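Local coordinates for putative phosphonate binding protein for ABC transporter (Prochlorococcus marinus str. MIT 9301, PDB 5LQ5), which binds inorganic phosphite strongly, and methylphosphonate and phosphate only very weakly, probably as the periplasmic solute-binding protein of an ABC transporter, at residues 78-83 against 205-210; 229-234 against 252-257; 9-14 against 61-66; 21-26 against 245-250. All coordinates share one frame; numbering follows the deposited sequence.

Interaction 1 of 4, residues 78-83 against 205-210; sequences SIVIAQ and DYHWVA. With PO3 (phosphite ion), chain B.
The imidazole of His207 crosses Val80 obliquely, its CD2 4.1 Å from Val80 CG1. Tyr260 stacks on the imidazole, while at its edge and in its plane ND1 donates to Asp205 O (3.1 Å), fixing the ring's rotation. The indole of Trp208 has Ala82 CB 4.2 Å from its CD1; beyond the two segments Phe26 stacks on it and Phe252 meets it edge-to-face. The backbones pair antiparallel: Ile79 and Ala210 exchange two bonds, and Ile81 N reaches Trp208 O at 2.9 Å. Trp208 N turns instead to Ala82 O, so two residues face one, consistent with a classic beta bulge at Ile81. The small methyl of Ala210 leaves room for Ile81 CG1 at 3.7 Å. A water donates to both Tyr206 O and Gln83 OE1, which also accepts from Gln259 NE2. Just ahead of strand 207-210, the Tyr206 ring lies obliquely beside the phosphite, and its hydroxyl bonds Asp13 and Asn176. A phenylalanine at Tyr206 would probably keep the ring in place but leave Asp13 and Asn176 each short of a partner. Asp205 OD2 stands 2.5 Å from phosphite O1, a separation implying that one of the two acid groups probably carries a proton.

Interaction 2 of 4, residues 229-234 against 252-257; sequences VILNLD and FIKAES
Phe252 presents its ring to the end of helix 222-231, where Ile230 and Leu233 pack against it from different directions. Ile230 CG2 sits over the ring, off-centre, in a CH-pi contact 4.2 Å from the Phe252 centroid; the methyl can reach there because it stands anti to the Ile230 backbone N. Leu233 lies side by side with Phe252 and sets CD1 near the ring plane, 3.8 Å from CE2. Flat and wholly apolar, the phenylalanine suits a place it shares with Trp208 and Phe247, both of which it meets edge-to-face. Packing is close at Leu231 too: CD2 rests on the backbone of the other segment, 3.3 Å from Ile253 C. Its sister CD1 faces the solvent side, where Lys254 crosses Leu231 at about a right angle and offers only its CG, 3.8 Å away. Beyond that the lysine chain is extended, exposed and poorly ordered.

The backbones are joined through water rather than directly. One molecule accepts from Phe252 N at 2.9 Å and probably donates to Leu233 O at 2.7 Å; another donates to both Leu231 O and Phe252 O, the latter at 2.6 Å. Carbonyls left over where the helix ends thus gain partners from bound water, while the side chains contribute apolar contact alone.

Interaction 3 of 4, residues 9-14 against 61-66; sequences GAIPDQ and VWFGGL
Gly9 with Val61, and Ala10 with Trp62, are parallel pairs in the six-stranded sheet, at the carboxyl ends of two neighbouring strands that lead into the phosphite site. Gly9 O accepts from Trp62 N at 3.0 Å, and Trp62 O in turn accepts from Ile11 N at 3.0 Å. A side chain at Gly9 would crowd Val61 CG2, so the smallest residue suits this place; the alanine next to it is just large enough to bring CB within 4.0 Å of Trp62 CB. Strand 37-40 pairs with strand 5-10 on its other flank; with strand 207-210 returning antiparallel between 60-63 and 79-84, the order is consistent with the type II periplasmic binding protein fold, in which ligands bind where strands give way to loops and helices. Here Gly64 takes the N-cap position of helix 65-74 and touches the phosphite. Ile11, also in touch with the anion, packs against Gly64: with CG1 held between the backbone N and carbonyl carbon (chi1 53°), CD1 comes 3.4 Å from Gly64 N, leaving little room for a side chain on Gly64. The other branch, CG2, meets Phe63 CD1 at 3.9 Å. On the opposite side of the strand from Phe63, the Trp62 indole directs NE1 in its ring plane to a water at 3.1 Å, which donates to Asp13 OD2 at 2.7 Å.

Interaction 4 of 4, residues 21-26 against 245-250; sequences KRFNLF and DMFNAK
Arg22 lays its guanidinium flat on the ring of Phe247, the planes 11° apart and the centres offset at 4.6 Å, a stacked cation-pi pair. The aliphatic part of the same chain covers the ring more squarely: Arg22 CD makes a CH-pi contact 3.6 Å from the Phe247 centroid, straight over the face. Arginine suits the place because its chain is apolar first and flat and charged at its end.

One hydrogen bond joins the segments. A bend at chi3 (81°) turns the guanidinium so that NH1 donates, in the group's own plane, to Met246 O at 3.0 Å. A leucine at Arg22 would probably leave Met246 O without this donor and the Phe247 face only partly covered.

Apolar contacts surround these. Met246 folds back to place CE 4.0 Å from Arg22 CB, with SD 4.1 Å from Lys21 CD, and Phe23 CE1 meets Phe247 CZ at 3.7 Å, their rings steeply inclined.

Because Met246 O lies in the last turn of helix 238-246, the positive charge probably also suits the partially negative C-terminal end of the helix. That end is closed by a Schellman motif, with Asn248 at positive phi.

Overall arrangement
From the N terminus, interaction 3 closes first, joining strand 5-10 to strand 60-63 beside the phosphite. Helix 16-34 starts interaction 4 inside that loop and finishes it at the C-terminal end of helix 238-246, so interactions 3 and 4 cross. Interaction 1 follows interaction 3 and is nested within interaction 4: between its strands the chain builds the whole second sheet, then returns as strand 207-210, between 60-63 and 79-84. Interaction 2, the last to close, crosses interaction 4 and ties the end of helix 222-231 to the edge strand 252-253, which neighbours 79-84. Trp208, Trp62, Phe247 and Phe252 pack together where the four contacts adjoin, tying sheet to helices, while the phosphite site joins interactions 1 and 3.

Interaction 1 of 4, residues 78-83 against 205-210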
loop_
_atom_site.group_PDB
_atom_site.type_symbol
_atom_site.label_atom_id
_atom_site.label_comp_id
_atom_site.label_asym_id
_atom_site.label_seq_id
_atom_site.Cartn_x
_atom_site.Cartn_y
_atom_site.Cartn_z
ATOM N N SER A 78 -17.933 6.371 -5.527
ATOM C CA SER A 78 -17.244 6.275 -4.267
ATOM C C SER A 78 -16.416 7.541 -4.097
ATOM O O SER A 78 -16.251 8.337 -5.033
ATOM C CB SER A 78 -16.371 5.045 -4.230
ATOM O OG SER A 78 -15.676 4.981 -5.441
ATOM N N ILE A 79 -15.904 7.721 -2.891
ATOM C CA ILE A 79 -15.267 8.975 -2.482
ATOM C C ILE A 79 -13.829 8.809 -2.012
ATOM O O ILE A 79 -13.564 8.077 -1.077
ATOM C CB ILE A 79 -16.048 9.627 -1.300
ATOM C CG1 ILE A 79 -17.564 9.703 -1.592
ATOM C CG2 ILE A 79 -15.478 10.997 -0.945
ATOM C CD1 ILE A 79 -17.947 10.594 -2.743
ATOM N N VAL A 80 -12.915 9.554 -2.610
ATOM C CA VAL A 80 -11.547 9.720 -2.083
ATOM C C VAL A 80 -11.581 10.632 -0.874
ATOM O O VAL A 80 -11.987 11.798 -0.969
ATOM C CB VAL A 80 -10.529 10.223 -3.113
ATOM C CG1 VAL A 80 -9.144 10.251 -2.507
ATOM C CG2 VAL A 80 -10.535 9.337 -4.334
ATOM N N ILE A 81 -11.104 10.103 0.257
ATOM C CA ILE A 81 -11.232 10.794 1.569
ATOM C C ILE A 81 -9.983 11.536 2.029
ATOM O O ILE A 81 -10.083 12.693 2.418
ATOM C CB ILE A 81 -11.700 9.801 2.667
ATOM C CG1 ILE A 81 -13.121 9.303 2.385
ATOM C CG2 ILE A 81 -11.602 10.399 4.067
ATOM C CD1 ILE A 81 -14.229 10.311 2.639
ATOM N N ALA A 82 -8.847 10.862 2.040
ATOM C CA ALA A 82 -7.606 11.377 2.618
ATOM C C ALA A 82 -6.392 10.537 2.210
ATOM O O ALA A 82 -6.528 9.416 1.700
ATOM C CB ALA A 82 -7.713 11.391 4.133
ATOM N N GLN A 83 -5.213 11.087 2.437
ATOM C CA GLN A 83 -3.935 10.426 2.223
ATOM C C GLN A 83 -2.963 10.982 3.264
ATOM O O GLN A 83 -3.341 11.845 4.051
ATOM C CB GLN A 83 -3.423 10.654 0.785
ATOM C CG GLN A 83 -3.002 12.103 0.521
ATOM C CD GLN A 83 -2.622 12.439 -0.908
ATOM O OE1 GLN A 83 -1.921 11.697 -1.559
ATOM N NE2 GLN A 83 -3.027 13.622 -1.375
ATOM N N ASP A 205 0.493 7.141 -4.070
ATOM C CA ASP A 205 0.163 5.802 -3.569
ATOM C C ASP A 205 -1.081 5.777 -2.662
ATOM O O ASP A 205 -2.228 5.817 -3.161
ATOM C CB ASP A 205 1.404 5.114 -2.982
ATOM C CG ASP A 205 1.242 3.571 -2.878
ATOM O OD1 ASP A 205 0.118 3.043 -3.122
ATOM O OD2 ASP A 205 2.267 2.879 -2.641
ATOM N N TYR A 206 -0.879 5.601 -1.358
ATOM C CA TYR A 206 -1.982 5.175 -0.510
ATOM C C TYR A 206 -3.031 6.238 -0.271
ATOM O O TYR A 206 -2.734 7.433 -0.246
ATOM C CB TYR A 206 -1.480 4.694 0.846
ATOM C CG TYR A 206 -0.636 3.446 0.845
ATOM C CD1 TYR A 206 -1.186 2.245 1.248
ATOM C CD2 TYR A 206 0.715 3.460 0.529
ATOM C CE1 TYR A 206 -0.449 1.083 1.303
ATOM C CE2 TYR A 206 1.490 2.288 0.562
ATOM C CZ TYR A 206 0.914 1.110 0.983
ATOM O OH TYR A 206 1.728 -0.028 1.016
ATOM N N HIS A 207 -4.267 5.786 -0.077
ATOM C CA HIS A 207 -5.393 6.659 0.223
ATOM C C HIS A 207 -6.605 5.934 0.753
ATOM O O HIS A 207 -6.819 4.750 0.456
ATOM C CB HIS A 207 -5.773 7.486 -1.006
ATOM C CG HIS A 207 -6.187 6.694 -2.211
ATOM N ND1 HIS A 207 -5.296 5.969 -2.979
ATOM C CD2 HIS A 207 -7.383 6.583 -2.829
ATOM C CE1 HIS A 207 -5.945 5.419 -3.993
ATOM N NE2 HIS A 207 -7.208 5.783 -3.927
ATOM N N TRP A 208 -7.367 6.655 1.573
ATOM C CA TRP A 208 -8.646 6.209 2.070
ATOM C C TRP A 208 -9.725 6.443 1.045
ATOM O O TRP A 208 -9.832 7.528 0.495
ATOM C CB TRP A 208 -9.053 6.953 3.336
ATOM C CG TRP A 208 -8.295 6.590 4.584
ATOM C CD1 TRP A 208 -7.341 7.339 5.241
ATOM C CD2 TRP A 208 -8.485 5.407 5.370
ATOM N NE1 TRP A 208 -6.917 6.664 6.349
ATOM C CE2 TRP A 208 -7.610 5.491 6.464
ATOM C CE3 TRP A 208 -9.291 4.283 5.233
ATOM C CZ2 TRP A 208 -7.533 4.487 7.422
ATOM C CZ3 TRP A 208 -9.230 3.295 6.193
ATOM C CH2 TRP A 208 -8.352 3.400 7.265
ATOM N N VAL A 209 -10.577 5.445 0.882
ATOM C CA VAL A 209 -11.727 5.473 -0.000
ATOM C C VAL A 209 -12.964 5.093 0.790
ATOM O O VAL A 209 -12.969 4.068 1.464
ATOM C CB VAL A 209 -11.559 4.544 -1.213
ATOM C CG1 VAL A 209 -12.772 4.641 -2.142
ATOM C CG2 VAL A 209 -10.279 4.879 -1.992
ATOM N N ALA A 210 -14.041 5.873 0.646
ATOM C CA ALA A 210 -15.324 5.572 1.303
ATOM C C ALA A 210 -16.432 5.301 0.278
ATOM O O ALA A 210 -16.408 5.842 -0.847
ATOM C CB ALA A 210 -15.761 6.711 2.228
HETATM P P PO3 B . 0.704 -0.512 -2.367
HETATM O O1 PO3 B . 1.961 0.373 -2.655
HETATM O O2 PO3 B . -0.359 -0.542 -3.540
HETATM O O3 PO3 B . 1.114 -1.946 -1.930
HETATM O O HOH W 1 -2.351 9.036 -2.380
#

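Interaction 2 of 4, residues 229-234 against 252-257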
loop_
_atom_site.group_PDB
_atom_site.type_symbol
_atom_site.label_atom_id
_atom_site.label_comp_id
_atom_site.label_asym_id
_atom_site.label_seq_id
_atom_site.Cartn_x
_atom_site.Cartn_y
_atom_site.Cartn_z
ATOM N N VAL A 229 -12.967 13.998 10.761
ATOM C CA VAL A 229 -12.304 13.252 11.846
ATOM C C VAL A 229 -10.914 12.792 11.414
ATOM O O VAL A 229 -9.931 12.943 12.128
ATOM C CB VAL A 229 -13.154 12.049 12.317
ATOM C CG1 VAL A 229 -12.381 11.076 13.202
ATOM C CG2 VAL A 229 -14.406 12.555 13.021
ATOM N N ILE A 230 -10.838 12.243 10.215
ATOM C CA ILE A 230 -9.556 11.697 9.724
ATOM C C ILE A 230 -8.540 12.842 9.491
ATOM O O ILE A 230 -7.382 12.752 9.889
ATOM C CB ILE A 230 -9.772 10.834 8.456
ATOM C CG1 ILE A 230 -10.608 9.569 8.798
ATOM C CG2 ILE A 230 -8.437 10.450 7.825
ATOM C CD1 ILE A 230 -11.071 8.763 7.586
ATOM N N LEU A 231 -8.993 13.925 8.869
ATOM C CA LEU A 231 -8.118 15.064 8.594
ATOM C C LEU A 231 -7.689 15.828 9.858
ATOM O O LEU A 231 -6.670 16.519 9.857
ATOM C CB LEU A 231 -8.798 16.026 7.615
ATOM C CG LEU A 231 -9.023 15.485 6.208
ATOM C CD1 LEU A 231 -9.871 16.476 5.410
ATOM C CD2 LEU A 231 -7.717 15.202 5.497
ATOM N N ASN A 232 -8.470 15.703 10.917
ATOM C CA ASN A 232 -8.195 16.459 12.160
ATOM C C ASN A 232 -7.451 15.656 13.228
ATOM O O ASN A 232 -7.198 16.165 14.319
ATOM C CB ASN A 232 -9.476 17.062 12.737
ATOM C CG ASN A 232 -10.018 18.211 11.894
ATOM O OD1 ASN A 232 -9.271 18.998 11.362
ATOM N ND2 ASN A 232 -11.330 18.327 11.829
ATOM N N LEU A 233 -7.092 14.412 12.916
ATOM C CA LEU A 233 -6.221 13.634 13.786
ATOM C C LEU A 233 -4.933 14.430 14.058
ATOM O O LEU A 233 -4.272 14.960 13.159
ATOM C CB LEU A 233 -5.899 12.248 13.217
ATOM C CG LEU A 233 -7.027 11.214 13.234
ATOM C CD1 LEU A 233 -6.619 9.986 12.423
ATOM C CD2 LEU A 233 -7.426 10.801 14.637
ATOM N N ASP A 234 -4.605 14.498 15.332
ATOM C CA ASP A 234 -3.731 15.521 15.916
ATOM C C ASP A 234 -2.596 14.832 16.689
ATOM O O ASP A 234 -2.808 14.216 17.742
ATOM C CB ASP A 234 -4.574 16.435 16.826
ATOM C CG ASP A 234 -3.757 17.439 17.613
ATOM O OD1 ASP A 234 -2.616 17.755 17.226
ATOM O OD2 ASP A 234 -4.300 17.919 18.628
ATOM N N PHE A 252 -2.977 13.241 8.424
ATOM C CA PHE A 252 -3.647 12.979 7.146
ATOM C C PHE A 252 -4.018 14.300 6.484
ATOM O O PHE A 252 -4.267 15.272 7.164
ATOM C CB PHE A 252 -4.903 12.131 7.324
ATOM C CG PHE A 252 -4.630 10.695 7.692
ATOM C CD1 PHE A 252 -4.212 9.782 6.738
ATOM C CD2 PHE A 252 -4.787 10.266 8.986
ATOM C CE1 PHE A 252 -3.955 8.461 7.104
ATOM C CE2 PHE A 252 -4.545 8.968 9.354
ATOM C CZ PHE A 252 -4.145 8.042 8.409
ATOM N N ILE A 253 -4.060 14.289 5.164
ATOM C CA ILE A 253 -4.360 15.439 4.313
ATOM C C ILE A 253 -5.371 15.042 3.242
ATOM O O ILE A 253 -5.602 13.855 2.985
ATOM C CB ILE A 253 -3.092 15.998 3.613
ATOM C CG1 ILE A 253 -2.489 14.969 2.653
ATOM C CG2 ILE A 253 -2.062 16.431 4.647
ATOM C CD1 ILE A 253 -1.423 15.557 1.750
ATOM N N LYS A 254 -5.929 16.047 2.593
ATOM C CA LYS A 254 -6.908 15.861 1.527
ATOM C C LYS A 254 -6.276 15.166 0.296
ATOM O O LYS A 254 -5.087 15.284 0.009
ATOM C CB LYS A 254 -7.544 17.189 1.083
ATOM C CG LYS A 254 -8.353 17.818 2.189
ATOM C CD LYS A 254 -9.047 19.072 1.727
ATOM C CE LYS A 254 -9.462 19.891 2.930
ATOM N NZ LYS A 254 -10.165 21.138 2.533
ATOM N N ALA A 255 -7.121 14.435 -0.403
ATOM C CA ALA A 255 -6.733 13.724 -1.608
ATOM C C ALA A 255 -7.889 13.765 -2.571
ATOM O O ALA A 255 -9.038 13.654 -2.153
ATOM C CB ALA A 255 -6.378 12.283 -1.272
ATOM N N GLU A 256 -7.609 13.901 -3.861
ATOM C CA GLU A 256 -8.676 13.865 -4.866
ATOM C C GLU A 256 -8.369 12.856 -5.964
ATOM O O GLU A 256 -7.203 12.529 -6.200
ATOM C CB GLU A 256 -8.960 15.249 -5.467
ATOM C CG GLU A 256 -7.772 15.979 -6.055
ATOM C CD GLU A 256 -8.155 17.319 -6.673
ATOM O OE1 GLU A 256 -9.284 17.799 -6.433
ATOM O OE2 GLU A 256 -7.320 17.908 -7.397
ATOM N N SER A 257 -9.438 12.385 -6.614
ATOM C CA SER A 257 -9.370 11.360 -7.678
ATOM C C SER A 257 -8.446 11.734 -8.836
ATOM O O SER A 257 -7.786 10.868 -9.372
ATOM C CB SER A 257 -10.757 10.977 -8.232
ATOM O OG SER A 257 -11.375 12.046 -8.910
HETATM O O HOH W 2 -4.546 14.366 10.537
HETATM O O HOH W 3 -5.253 17.619 7.828
#

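Interaction 3 of 4, residues 9-14 against 61-66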
loop_
_atom_site.group_PDB
_atom_site.type_symbol
_atom_site.label_atom_id
_atom_site.label_comp_id
_atom_site.label_asym_id
_atom_site.label_seq_id
_atom_site.Cartn_x
_atom_site.Cartn_y
_atom_site.Cartn_z
ATOM N N GLY A 9 -11.675 -1.513 6.203
ATOM C CA GLY A 9 -10.795 -2.511 5.572
ATOM C C GLY A 9 -9.473 -1.882 5.131
ATOM O O GLY A 9 -9.255 -0.648 5.235
ATOM N N ALA A 10 -8.599 -2.733 4.642
ATOM C CA ALA A 10 -7.285 -2.306 4.199
ATOM C C ALA A 10 -6.635 -3.368 3.337
ATOM O O ALA A 10 -6.768 -4.561 3.596
ATOM C CB ALA A 10 -6.409 -2.032 5.386
ATOM N N ILE A 11 -5.890 -2.943 2.329
ATOM C CA ILE A 11 -5.067 -3.891 1.596
ATOM C C ILE A 11 -4.079 -4.559 2.577
ATOM O O ILE A 11 -3.497 -3.868 3.438
ATOM C CB ILE A 11 -4.331 -3.282 0.387
ATOM C CG1 ILE A 11 -3.514 -2.044 0.781
ATOM C CG2 ILE A 11 -5.341 -2.968 -0.743
ATOM C CD1 ILE A 11 -2.514 -1.648 -0.271
ATOM N N PRO A 12 -3.868 -5.878 2.467
ATOM C CA PRO A 12 -2.992 -6.597 3.400
ATOM C C PRO A 12 -1.526 -6.524 2.965
ATOM O O PRO A 12 -0.930 -7.494 2.498
ATOM C CB PRO A 12 -3.540 -8.015 3.350
ATOM C CG PRO A 12 -4.107 -8.153 1.961
ATOM C CD PRO A 12 -4.645 -6.795 1.613
ATOM N N ASP A 13 -0.964 -5.327 3.136
ATOM C CA ASP A 13 0.357 -4.952 2.587
ATOM C C ASP A 13 1.511 -5.266 3.537
ATOM O O ASP A 13 2.673 -5.109 3.188
ATOM C CB ASP A 13 0.376 -3.488 2.142
ATOM C CG ASP A 13 0.363 -2.491 3.314
ATOM O OD1 ASP A 13 -0.075 -2.845 4.428
ATOM O OD2 ASP A 13 0.816 -1.359 3.112
ATOM N N GLN A 14 1.136 -5.683 4.749
ATOM C CA GLN A 14 2.054 -6.020 5.838
ATOM C C GLN A 14 1.486 -7.216 6.610
ATOM O O GLN A 14 0.353 -7.600 6.401
ATOM C CB GLN A 14 2.236 -4.790 6.762
ATOM C CG GLN A 14 2.999 -3.679 6.056
ATOM C CD GLN A 14 2.897 -2.382 6.799
ATOM O OE1 GLN A 14 2.063 -1.530 6.509
ATOM N NE2 GLN A 14 3.738 -2.228 7.739
ATOM N N VAL A 61 -11.888 2.055 3.306
ATOM C CA VAL A 61 -10.740 1.170 3.039
ATOM C C VAL A 61 -9.478 1.947 2.740
ATOM O O VAL A 61 -9.501 2.902 1.974
ATOM C CB VAL A 61 -11.027 0.214 1.868
ATOM C CG1 VAL A 61 -9.851 -0.688 1.556
ATOM C CG2 VAL A 61 -12.234 -0.654 2.159
ATOM N N TRP A 62 -8.400 1.541 3.395
ATOM C CA TRP A 62 -7.031 1.989 3.136
ATOM C C TRP A 62 -6.474 1.218 1.947
ATOM O O TRP A 62 -6.149 0.023 2.057
ATOM C CB TRP A 62 -6.202 1.802 4.367
ATOM C CG TRP A 62 -4.788 2.276 4.328
ATOM C CD1 TRP A 62 -3.670 1.488 4.393
ATOM C CD2 TRP A 62 -4.324 3.614 4.228
ATOM N NE1 TRP A 62 -2.529 2.257 4.371
ATOM C CE2 TRP A 62 -2.900 3.568 4.262
ATOM C CE3 TRP A 62 -4.954 4.856 4.093
ATOM C CZ2 TRP A 62 -2.108 4.712 4.170
ATOM C CZ3 TRP A 62 -4.147 6.004 4.005
ATOM C CH2 TRP A 62 -2.736 5.908 4.064
ATOM N N PHE A 63 -6.513 1.878 0.790
ATOM C CA PHE A 63 -6.074 1.314 -0.474
ATOM C C PHE A 63 -4.670 1.826 -0.859
ATOM O O PHE A 63 -4.224 2.902 -0.418
ATOM C CB PHE A 63 -7.037 1.691 -1.609
ATOM C CG PHE A 63 -8.261 0.819 -1.714
ATOM C CD1 PHE A 63 -8.134 -0.540 -2.007
ATOM C CD2 PHE A 63 -9.531 1.329 -1.507
ATOM C CE1 PHE A 63 -9.261 -1.365 -2.112
ATOM C CE2 PHE A 63 -10.649 0.528 -1.638
ATOM C CZ PHE A 63 -10.511 -0.839 -1.920
ATOM N N GLY A 64 -3.982 1.068 -1.705
ATOM C CA GLY A 64 -2.861 1.536 -2.439
ATOM C C GLY A 64 -3.336 2.328 -3.659
ATOM O O GLY A 64 -4.538 2.372 -3.942
ATOM N N GLY A 65 -2.403 2.903 -4.407
ATOM C CA GLY A 65 -2.770 3.681 -5.605
ATOM C C GLY A 65 -3.532 2.864 -6.639
ATOM O O GLY A 65 -4.653 3.211 -7.025
ATOM N N LEU A 66 -2.924 1.728 -7.023
ATOM C CA LEU A 66 -3.528 0.861 -8.034
ATOM C C LEU A 66 -4.825 0.254 -7.559
ATOM O O LEU A 66 -5.835 0.255 -8.251
ATOM C CB LEU A 66 -2.566 -0.243 -8.515
ATOM C CG LEU A 66 -3.106 -1.226 -9.560
ATOM C CD1 LEU A 66 -3.525 -0.491 -10.835
ATOM C CD2 LEU A 66 -2.035 -2.249 -9.874
HETATM O O HOH W 4 0.180 0.789 4.650
#

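Interaction 4 of 4, residues 21-26 against 245-250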
loop_
_atom_site.group_PDB
_atom_site.type_symbol
_atom_site.label_atom_id
_atom_site.label_comp_id
_atom_site.label_asym_id
_atom_site.label_seq_id
_atom_site.Cartn_x
_atom_site.Cartn_y
_atom_site.Cartn_z
ATOM N N LYS A 21 -3.299 -4.253 14.744
ATOM C CA LYS A 21 -3.005 -3.191 15.729
ATOM C C LYS A 21 -3.413 -1.800 15.221
ATOM O O LYS A 21 -4.123 -1.060 15.912
ATOM C CB LYS A 21 -1.525 -3.191 16.129
ATOM C CG LYS A 21 -1.265 -2.453 17.434
ATOM C CD LYS A 21 0.216 -2.351 17.736
ATOM C CE LYS A 21 0.430 -1.396 18.903
ATOM N NZ LYS A 21 1.865 -1.168 19.208
ATOM N N ARG A 22 -2.970 -1.484 14.007
ATOM C CA ARG A 22 -3.249 -0.216 13.325
ATOM C C ARG A 22 -4.732 0.004 13.154
ATOM O O ARG A 22 -5.277 1.073 13.560
ATOM C CB ARG A 22 -2.585 -0.195 11.940
ATOM C CG ARG A 22 -2.758 1.098 11.200
ATOM C CD ARG A 22 -1.601 1.333 10.304
ATOM N NE ARG A 22 -1.726 0.605 9.072
ATOM C CZ ARG A 22 -0.810 0.631 8.114
ATOM N NH1 ARG A 22 0.322 1.307 8.286
ATOM N NH2 ARG A 22 -1.027 -0.027 6.987
ATOM N N PHE A 23 -5.394 -0.937 12.496
ATOM C CA PHE A 23 -6.785 -0.691 12.084
ATOM C C PHE A 23 -7.803 -0.842 13.197
ATOM O O PHE A 23 -8.834 -0.172 13.209
ATOM C CB PHE A 23 -7.125 -1.462 10.805
ATOM C CG PHE A 23 -6.361 -0.945 9.640
ATOM C CD1 PHE A 23 -6.635 0.316 9.104
ATOM C CD2 PHE A 23 -5.303 -1.675 9.110
ATOM C CE1 PHE A 23 -5.869 0.822 8.093
ATOM C CE2 PHE A 23 -4.555 -1.180 8.067
ATOM C CZ PHE A 23 -4.830 0.072 7.565
ATOM N N ASN A 24 -7.468 -1.634 14.200
ATOM C CA ASN A 24 -8.322 -1.680 15.400
ATOM C C ASN A 24 -8.211 -0.355 16.183
ATOM O O ASN A 24 -9.247 0.172 16.663
ATOM C CB ASN A 24 -7.978 -2.867 16.301
ATOM C CG ASN A 24 -8.416 -4.214 15.731
ATOM O OD1 ASN A 24 -9.400 -4.338 14.998
ATOM N ND2 ASN A 24 -7.694 -5.271 16.124
ATOM N N LEU A 25 -7.009 0.193 16.325
ATOM C CA LEU A 25 -6.858 1.481 17.059
ATOM C C LEU A 25 -7.560 2.636 16.329
ATOM O O LEU A 25 -8.272 3.451 16.916
ATOM C CB LEU A 25 -5.391 1.842 17.253
ATOM C CG LEU A 25 -4.629 1.073 18.319
ATOM C CD1 LEU A 25 -3.160 1.452 18.251
ATOM C CD2 LEU A 25 -5.195 1.347 19.716
ATOM N N PHE A 26 -7.400 2.647 15.010
ATOM C CA PHE A 26 -8.078 3.621 14.127
ATOM C C PHE A 26 -9.600 3.542 14.289
ATOM O O PHE A 26 -10.283 4.559 14.488
ATOM C CB PHE A 26 -7.687 3.317 12.672
ATOM C CG PHE A 26 -8.292 4.258 11.659
ATOM C CD1 PHE A 26 -7.739 5.509 11.416
ATOM C CD2 PHE A 26 -9.411 3.874 10.940
ATOM C CE1 PHE A 26 -8.300 6.372 10.479
ATOM C CE2 PHE A 26 -9.985 4.725 10.016
ATOM C CZ PHE A 26 -9.424 5.970 9.769
ATOM N N ASP A 245 1.413 7.370 14.355
ATOM C CA ASP A 245 2.741 6.701 14.351
ATOM C C ASP A 245 2.695 5.329 13.620
ATOM O O ASP A 245 3.646 4.935 12.940
ATOM C CB ASP A 245 3.269 6.486 15.770
ATOM C CG ASP A 245 3.758 7.775 16.447
ATOM O OD1 ASP A 245 3.903 8.843 15.782
ATOM O OD2 ASP A 245 4.017 7.692 17.672
ATOM N N MET A 246 1.568 4.633 13.745
ATOM C CA MET A 246 1.359 3.351 13.028
ATOM C C MET A 246 1.261 3.523 11.526
ATOM O O MET A 246 1.465 2.544 10.793
ATOM C CB MET A 246 0.102 2.623 13.499
ATOM C CG MET A 246 0.122 2.116 14.927
ATOM S SD MET A 246 1.169 0.702 15.243
ATOM C CE MET A 246 0.799 -0.536 13.989
ATOM N N PHE A 247 0.906 4.738 11.091
ATOM C CA PHE A 247 0.859 5.114 9.649
ATOM C C PHE A 247 2.120 5.862 9.195
ATOM O O PHE A 247 2.207 6.306 8.055
ATOM C CB PHE A 247 -0.357 5.998 9.353
ATOM C CG PHE A 247 -1.656 5.271 9.318
ATOM C CD1 PHE A 247 -2.119 4.712 8.113
ATOM C CD2 PHE A 247 -2.415 5.114 10.442
ATOM C CE1 PHE A 247 -3.335 4.036 8.070
ATOM C CE2 PHE A 247 -3.618 4.435 10.419
ATOM C CZ PHE A 247 -4.081 3.877 9.224
ATOM N N ASN A 248 3.083 6.022 10.115
ATOM C CA ASN A 248 4.374 6.715 9.834
ATOM C C ASN A 248 4.137 8.113 9.267
ATOM O O ASN A 248 4.765 8.536 8.297
ATOM C CB ASN A 248 5.222 5.878 8.869
ATOM C CG ASN A 248 5.392 4.460 9.344
ATOM O OD1 ASN A 248 5.048 3.514 8.634
ATOM N ND2 ASN A 248 5.911 4.291 10.557
ATOM N N ALA A 249 3.210 8.824 9.906
ATOM C CA ALA A 249 2.752 10.123 9.405
ATOM C C ALA A 249 2.457 11.061 10.557
ATOM O O ALA A 249 2.062 10.615 11.623
ATOM C CB ALA A 249 1.520 9.978 8.547
ATOM N N LYS A 250 2.669 12.349 10.319
ATOM C CA LYS A 250 2.320 13.423 11.293
ATOM C C LYS A 250 0.864 13.854 11.218
ATOM O O LYS A 250 0.322 14.448 12.155
ATOM C CB LYS A 250 3.263 14.629 11.123
ATOM C CG LYS A 250 4.750 14.265 11.185
ATOM C CD LYS A 250 5.184 13.724 12.545
ATOM C CE LYS A 250 6.382 12.794 12.425
ATOM N NZ LYS A 250 6.856 12.326 13.757
#